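Long-range contacts in BH1408 protein (Bacillus halodurans, PDB 4E0A), which is a GNAT-family protein that probably transfers acyl groups as an N-acetyltransferase, and forms an assembly of two chains: residues H18-E23 and R34-L40; Q85-I91 and V122-D128. The protein carries 1 engineered substitution. All blocks are in the same frame, centred on the assembly; numbering follows the deposited sequence.

Interaction 1 of 2, residues H18-E23 and R34-L40; sequences HTQVHE and RSNEPTL
Thr39 meets His18 and Thr19 through one hydroxyl, the polar centre of this helix-to-loop contact. Its OG1 lies 2.8 Å from His18 ND1, at the ring edge near its plane, in a nearly straight hydrogen bond (170°) that either partner could donate. A second hydrogen bond of 2.8 Å joins the same Thr39 OG1 to Thr19 OG1, which also bonds to Ala15 O one helical turn earlier. With chi1 at 64°, Thr39 turns OG1 toward these two groups and sets CG2 against Thr19 and His22.

Farther along the helix, His22 NE2 donates to Arg34 O over 2.7 Å. The oxygen sits in the ring plane, whereas the donor stands 39° out of the carbonyl plane and so misses the lone pairs. A leucine in place of His22 would probably leave Arg34 O without its helix donor and free the start of the loop from this anchor. Glu23, bent at chi2, takes the Ser35 hydroxyl on the syn lone pair of OE2, 2.9 Å from Ser35 OG. A water links Glu23 OE2 to Asn36 N.

Van der Waals contact is lighter: Thr39 CG2 rests 3.6 Å from His22 CD2, and Leu40 CB is 4.0 Å from His18 ND1. Within the loop, Asn36 ND2 bonds to Pro38 O, bridging the cis peptide before Pro38.

Arg34 NH1 reaches Pro81 O of the second subunit. The contact fastens the loop leading to helix 42-50 back along helix 11-28, whose His18 also packs on Asp93 of strand 86-96.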
loop_
_atom_site.group_PDB
_atom_site.type_symbol
_atom_site.label_atom_id
_atom_site.label_comp_id
_atom_site.label_asym_id
_atom_site.label_seq_id
_atom_site.Cartn_x
_atom_site.Cartn_y
_atom_site.Cartn_z
ATOM N N HIS A 18 -13.321 4.902 -16.473
ATOM C CA HIS A 18 -12.217 4.147 -15.893
ATOM C C HIS A 18 -11.024 4.131 -16.847
ATOM O O HIS A 18 -9.867 4.239 -16.426
ATOM C CB HIS A 18 -12.635 2.721 -15.546
ATOM C CG HIS A 18 -11.547 1.929 -14.883
ATOM N ND1 HIS A 18 -10.653 1.153 -15.592
ATOM C CD2 HIS A 18 -11.204 1.798 -13.579
ATOM C CE1 HIS A 18 -9.811 0.574 -14.754
ATOM N NE2 HIS A 18 -10.121 0.950 -13.528
ATOM N N THR A 19 -11.324 4.027 -18.137
ATOM C CA THR A 19 -10.289 3.990 -19.166
ATOM C C THR A 19 -9.469 5.282 -19.270
ATOM O O THR A 19 -8.249 5.210 -19.452
ATOM C CB THR A 19 -10.884 3.582 -20.529
ATOM O OG1 THR A 19 -11.330 2.225 -20.434
ATOM C CG2 THR A 19 -9.834 3.683 -21.647
ATOM N N GLN A 20 -10.119 6.449 -19.169
ATOM C CA GLN A 20 -9.386 7.713 -19.124
ATOM C C GLN A 20 -8.295 7.642 -18.066
ATOM O O GLN A 20 -7.126 7.932 -18.341
ATOM C CB GLN A 20 -10.313 8.894 -18.801
ATOM C CG GLN A 20 -11.378 9.170 -19.826
ATOM C CD GLN A 20 -12.307 10.297 -19.406
ATOM O OE1 GLN A 20 -12.096 10.949 -18.378
ATOM N NE2 GLN A 20 -13.345 10.529 -20.198
ATOM N N VAL A 21 -8.680 7.249 -16.854
ATOM C CA VAL A 21 -7.727 7.187 -15.752
ATOM C C VAL A 21 -6.704 6.063 -15.965
ATOM O O VAL A 21 -5.506 6.252 -15.723
ATOM C CB VAL A 21 -8.428 7.064 -14.376
ATOM C CG1 VAL A 21 -7.429 6.724 -13.277
ATOM C CG2 VAL A 21 -9.159 8.371 -14.037
ATOM N N HIS A 22 -7.162 4.912 -16.453
ATOM C CA HIS A 22 -6.228 3.818 -16.688
ATOM C C HIS A 22 -5.153 4.214 -17.688
ATOM O O HIS A 22 -3.965 3.985 -17.453
ATOM C CB HIS A 22 -6.901 2.545 -17.180
ATOM C CG HIS A 22 -5.967 1.379 -17.181
ATOM N ND1 HIS A 22 -5.490 0.828 -16.015
ATOM C CD2 HIS A 22 -5.366 0.709 -18.191
ATOM C CE1 HIS A 22 -4.660 -0.161 -16.305
ATOM N NE2 HIS A 22 -4.570 -0.255 -17.618
ATOM N N GLU A 23 -5.569 4.817 -18.795
ATOM C CA GLU A 23 -4.612 5.257 -19.800
ATOM C C GLU A 23 -3.592 6.280 -19.262
ATOM O O GLU A 23 -2.431 6.266 -19.668
ATOM C CB GLU A 23 -5.325 5.774 -21.053
ATOM C CG GLU A 23 -5.697 4.662 -22.025
ATOM C CD GLU A 23 -4.458 3.981 -22.627
ATOM O OE1 GLU A 23 -3.629 4.684 -23.253
ATOM O OE2 GLU A 23 -4.309 2.747 -22.467
ATOM N N ARG A 34 -0.878 -1.769 -17.902
ATOM C CA ARG A 34 -0.901 -2.300 -19.253
ATOM C C ARG A 34 -2.149 -1.799 -19.985
ATOM O O ARG A 34 -3.240 -1.767 -19.412
ATOM C CB ARG A 34 -0.903 -3.833 -19.181
ATOM C CG ARG A 34 -0.769 -4.546 -20.513
ATOM C CD ARG A 34 -0.849 -6.055 -20.289
ATOM N NE ARG A 34 -0.718 -6.811 -21.529
ATOM C CZ ARG A 34 -1.737 -7.123 -22.326
ATOM N NH1 ARG A 34 -2.976 -6.732 -22.021
ATOM N NH2 ARG A 34 -1.517 -7.819 -23.435
ATOM N N SER A 35 -1.987 -1.414 -21.248
ATOM C CA SER A 35 -3.134 -1.045 -22.076
ATOM C C SER A 35 -3.989 -2.263 -22.356
ATOM O O SER A 35 -3.466 -3.347 -22.617
ATOM C CB SER A 35 -2.678 -0.456 -23.414
ATOM O OG SER A 35 -2.197 0.864 -23.252
ATOM N N ASN A 36 -5.303 -2.078 -22.344
ATOM C CA ASN A 36 -6.221 -3.156 -22.694
ATOM C C ASN A 36 -7.563 -2.569 -23.031
ATOM O O ASN A 36 -7.905 -1.484 -22.572
ATOM C CB ASN A 36 -6.377 -4.170 -21.542
ATOM C CG ASN A 36 -7.026 -5.488 -21.994
ATOM O OD1 ASN A 36 -6.386 -6.314 -22.649
ATOM N ND2 ASN A 36 -8.288 -5.690 -21.634
ATOM N N GLU A 37 -8.337 -3.291 -23.820
ATOM C CA GLU A 37 -9.693 -2.856 -24.108
ATOM C C GLU A 37 -10.616 -4.035 -23.809
ATOM O O GLU A 37 -10.525 -5.070 -24.474
ATOM C CB GLU A 37 -9.807 -2.450 -25.585
ATOM C CG GLU A 37 -8.741 -1.458 -26.063
ATOM C CD GLU A 37 -8.902 -1.108 -27.540
ATOM O OE1 GLU A 37 -8.537 -1.940 -28.398
ATOM O OE2 GLU A 37 -9.430 -0.016 -27.833
ATOM N N PRO A 38 -11.504 -3.899 -22.805
ATOM C CA PRO A 38 -11.708 -2.724 -21.952
ATOM C C PRO A 38 -10.705 -2.719 -20.819
ATOM O O PRO A 38 -9.923 -3.646 -20.750
ATOM C CB PRO A 38 -13.123 -2.936 -21.395
ATOM C CG PRO A 38 -13.296 -4.396 -21.350
ATOM C CD PRO A 38 -12.449 -4.986 -22.481
ATOM N N THR A 39 -10.734 -1.694 -19.969
ATOM C CA THR A 39 -9.851 -1.622 -18.807
ATOM C C THR A 39 -10.629 -2.011 -17.570
ATOM O O THR A 39 -10.048 -2.281 -16.532
ATOM C CB THR A 39 -9.295 -0.204 -18.593
ATOM O OG1 THR A 39 -10.374 0.699 -18.290
ATOM C CG2 THR A 39 -8.556 0.275 -19.848
ATOM N N LEU A 40 -11.952 -2.033 -17.693
ATOM C CA LEU A 40 -12.836 -2.434 -16.602
ATOM C C LEU A 40 -13.643 -3.663 -17.018
ATOM O O LEU A 40 -14.384 -3.645 -18.008
ATOM C CB LEU A 40 -13.788 -1.291 -16.200
ATOM C CG LEU A 40 -14.826 -1.624 -15.114
ATOM C CD1 LEU A 40 -14.156 -2.004 -13.803
ATOM C CD2 LEU A 40 -15.804 -0.458 -14.900
HETATM O O HOH W 1 -5.965 0.974 -21.754
#

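Interaction 2 of 2, residues Q85-I91 and V122-D128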
loop_
_atom_site.group_PDB
_atom_site.type_symbol
_atom_site.label_atom_id
_atom_site.label_comp_id
_atom_site.label_asym_id
_atom_site.label_seq_id
_atom_site.Cartn_x
_atom_site.Cartn_y
_atom_site.Cartn_z
ATOM N N GLN A 85 -7.916 -3.591 15.844
ATOM C CA GLN A 85 -9.027 -3.926 14.967
ATOM C C GLN A 85 -9.422 -2.659 14.206
ATOM O O GLN A 85 -9.505 -1.571 14.787
ATOM C CB GLN A 85 -10.202 -4.419 15.805
ATOM C CG GLN A 85 -11.470 -4.716 15.012
ATOM C CD GLN A 85 -12.549 -5.342 15.872
ATOM O OE1 GLN A 85 -12.256 -5.975 16.886
ATOM N NE2 GLN A 85 -13.806 -5.166 15.475
ATOM N N ARG A 86 -9.690 -2.785 12.917
ATOM C CA ARG A 86 -9.926 -1.590 12.130
ATOM C C ARG A 86 -11.072 -1.729 11.132
ATOM O O ARG A 86 -11.176 -2.722 10.415
ATOM C CB ARG A 86 -8.637 -1.206 11.411
ATOM C CG ARG A 86 -8.563 0.223 11.012
ATOM C CD ARG A 86 -7.124 0.640 10.874
ATOM N NE ARG A 86 -7.012 1.807 10.012
ATOM C CZ ARG A 86 -7.230 3.043 10.427
ATOM N NH1 ARG A 86 -7.557 3.258 11.694
ATOM N NH2 ARG A 86 -7.116 4.056 9.577
ATOM N N LYS A 87 -11.911 -0.705 11.084
ATOM C CA LYS A 87 -13.012 -0.646 10.126
ATOM C C LYS A 87 -12.838 0.607 9.270
ATOM O O LYS A 87 -12.755 1.724 9.788
ATOM C CB LYS A 87 -14.353 -0.622 10.874
ATOM C CG LYS A 87 -15.580 -0.780 9.978
ATOM C CD LYS A 87 -16.877 -0.803 10.796
ATOM C CE LYS A 87 -18.067 -1.147 9.898
ATOM N NZ LYS A 87 -19.351 -1.150 10.654
ATOM N N THR A 88 -12.749 0.430 7.958
ATOM C CA THR A 88 -12.580 1.580 7.080
ATOM C C THR A 88 -13.474 1.506 5.857
ATOM O O THR A 88 -14.043 0.452 5.535
ATOM C CB THR A 88 -11.119 1.707 6.553
ATOM O OG1 THR A 88 -10.715 0.477 5.936
ATOM C CG2 THR A 88 -10.145 2.065 7.682
ATOM N N VAL A 89 -13.581 2.634 5.170
ATOM C CA VAL A 89 -14.080 2.632 3.800
ATOM C C VAL A 89 -12.871 2.766 2.896
ATOM O O VAL A 89 -12.077 3.694 3.057
ATOM C CB VAL A 89 -15.027 3.810 3.534
ATOM C CG1 VAL A 89 -15.327 3.912 2.041
ATOM C CG2 VAL A 89 -16.306 3.652 4.324
ATOM N N TYR A 90 -12.720 1.848 1.948
ATOM C CA TYR A 90 -11.607 1.933 1.013
ATOM C C TYR A 90 -12.118 2.325 -0.361
ATOM O O TYR A 90 -12.976 1.643 -0.938
ATOM C CB TYR A 90 -10.862 0.613 0.918
ATOM C CG TYR A 90 -9.651 0.682 0.012
ATOM C CD1 TYR A 90 -8.482 1.302 0.435
ATOM C CD2 TYR A 90 -9.678 0.141 -1.279
ATOM C CE1 TYR A 90 -7.359 1.367 -0.393
ATOM C CE2 TYR A 90 -8.564 0.219 -2.113
ATOM C CZ TYR A 90 -7.408 0.825 -1.655
ATOM O OH TYR A 90 -6.291 0.898 -2.469
ATOM N N ILE A 91 -11.614 3.440 -0.870
ATOM C CA ILE A 91 -12.009 3.905 -2.190
ATOM C C ILE A 91 -11.074 3.271 -3.217
ATOM O O ILE A 91 -9.913 3.657 -3.314
ATOM C CB ILE A 91 -11.907 5.436 -2.297
ATOM C CG1 ILE A 91 -12.794 6.120 -1.240
ATOM C CG2 ILE A 91 -12.283 5.880 -3.699
ATOM C CD1 ILE A 91 -12.615 7.624 -1.198
ATOM N N VAL A 122 -17.268 3.952 10.521
ATOM C CA VAL A 122 -15.907 3.533 10.227
ATOM C C VAL A 122 -14.896 4.444 10.898
ATOM O O VAL A 122 -15.198 5.589 11.244
ATOM C CB VAL A 122 -15.644 3.512 8.721
ATOM C CG1 VAL A 122 -16.776 2.760 8.027
ATOM C CG2 VAL A 122 -15.540 4.943 8.192
ATOM N N ASP A 123 -13.692 3.919 11.071
ATOM C CA ASP A 123 -12.599 4.665 11.664
ATOM C C ASP A 123 -12.052 5.690 10.694
ATOM O O ASP A 123 -11.573 6.747 11.101
ATOM C CB ASP A 123 -11.470 3.710 12.063
ATOM C CG ASP A 123 -11.902 2.695 13.103
ATOM O OD1 ASP A 123 -12.250 3.110 14.225
ATOM O OD2 ASP A 123 -11.864 1.482 12.813
ATOM N N ALA A 124 -12.106 5.387 9.402
ATOM C CA ALA A 124 -11.424 6.254 8.455
ATOM C C ALA A 124 -11.803 5.922 7.020
ATOM O O ALA A 124 -12.295 4.825 6.736
ATOM C CB ALA A 124 -9.897 6.121 8.637
ATOM N N ILE A 125 -11.575 6.875 6.125
ATOM C CA ILE A 125 -11.630 6.600 4.693
ATOM C C ILE A 125 -10.188 6.464 4.241
ATOM O O ILE A 125 -9.340 7.254 4.656
ATOM C CB ILE A 125 -12.282 7.747 3.929
ATOM C CG1 ILE A 125 -13.736 7.908 4.391
ATOM C CG2 ILE A 125 -12.219 7.496 2.423
ATOM C CD1 ILE A 125 -14.406 9.127 3.830
ATOM N N GLU A 126 -9.907 5.455 3.414
ATOM C CA GLU A 126 -8.568 5.252 2.882
ATOM C C GLU A 126 -8.611 5.043 1.366
ATOM O O GLU A 126 -9.647 4.672 0.820
ATOM C CB GLU A 126 -7.902 4.050 3.556
ATOM C CG GLU A 126 -7.776 4.172 5.071
ATOM C CD GLU A 126 -7.022 2.993 5.673
ATOM O OE1 GLU A 126 -6.990 1.913 5.035
ATOM O OE2 GLU A 126 -6.458 3.146 6.779
ATOM N N LEU A 127 -7.484 5.296 0.701
ATOM C CA LEU A 127 -7.331 5.013 -0.727
ATOM C C LEU A 127 -5.857 4.976 -1.050
ATOM O O LEU A 127 -5.034 5.400 -0.238
ATOM C CB LEU A 127 -8.032 6.080 -1.582
ATOM C CG LEU A 127 -7.563 7.534 -1.466
ATOM C CD1 LEU A 127 -6.292 7.849 -2.293
ATOM C CD2 LEU A 127 -8.703 8.446 -1.874
ATOM N N ASP A 128 -5.516 4.509 -2.248
ATOM C CA ASP A 128 -4.135 4.570 -2.689
ATOM C C ASP A 128 -4.007 5.401 -3.938
ATOM O O ASP A 128 -4.819 5.302 -4.847
ATOM C CB ASP A 128 -3.569 3.177 -2.928
ATOM C CG ASP A 128 -3.386 2.400 -1.635
ATOM O OD1 ASP A 128 -4.187 1.478 -1.375
ATOM O OD2 ASP A 128 -2.454 2.727 -0.870
HETATM O O HOH W 2 -8.813 0.340 4.047
HETATM O O HOH W 3 -7.451 3.317 -4.133
#
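Strands 86-91 and 124-128 run parallel, their axes 4.7 Å apart at closest approach and 31° from aligned, in a beta-alpha-beta crossover through helix 105-119 within the GNAT fold. Val89 N donates to Ala124 O, Val89 O accepts from Glu126 N over 2.8 Å, and Ile91 N donates to Glu126 O. Where the strands begin, Asp123 uses its side chain: Lys87 N donates to Asp123 OD2 over 2.8 Å, nearly along the C-O axis, and Asp123 N returns a bond to Lys87 O.

Val89, Ile91, Ile125 and Leu127 share one face, with Ile91 CD1 3.6 Å from Ile125 CG2; helix 105-119 packs against the first three. On the other face Arg86, extended from CG to NE, brings NH2 to Glu126 OE2 in a 3.0 Å salt bridge. The oxygen lies in the guanidinium plane and is met on its anti side, 32° out of the carboxylate plane, while Gln148 NE2 binds it too. Strand 124-128 pairs antiparallel with the second subunit, continuing the sheet. Tyr90, CG anti to the backbone nitrogen (chi1 -177°), lifts its ring off the Glu126 face, and OH donates to Asp128 OD1, near the ring plane, over a very short 2.4 Å.

Overall arrangement
From the N terminus, strand 2-5 leads into helix 11-28, and interaction 1 closes a short loop, with 10 residues between its segments, by returning the chain onto that helix before helix 42-50. Strands 54-62 and 65-77 then lead to interaction 2, whose larger loop of 30 intervening residues contains helix 105-119. The two loops follow in series, neither nested nor crossed. The centres of interaction 1 and interaction 2 lie about 25 Å apart, on opposite sides of the chain's centre. The nearest atoms of interaction 1 and interaction 2 are about 9 Å apart. Strand 86-96 connects them structurally: segment 85-91 belongs to it, and helix 11-28 packs on its later part through His18 and Val21. Both contacts also touch the second subunit.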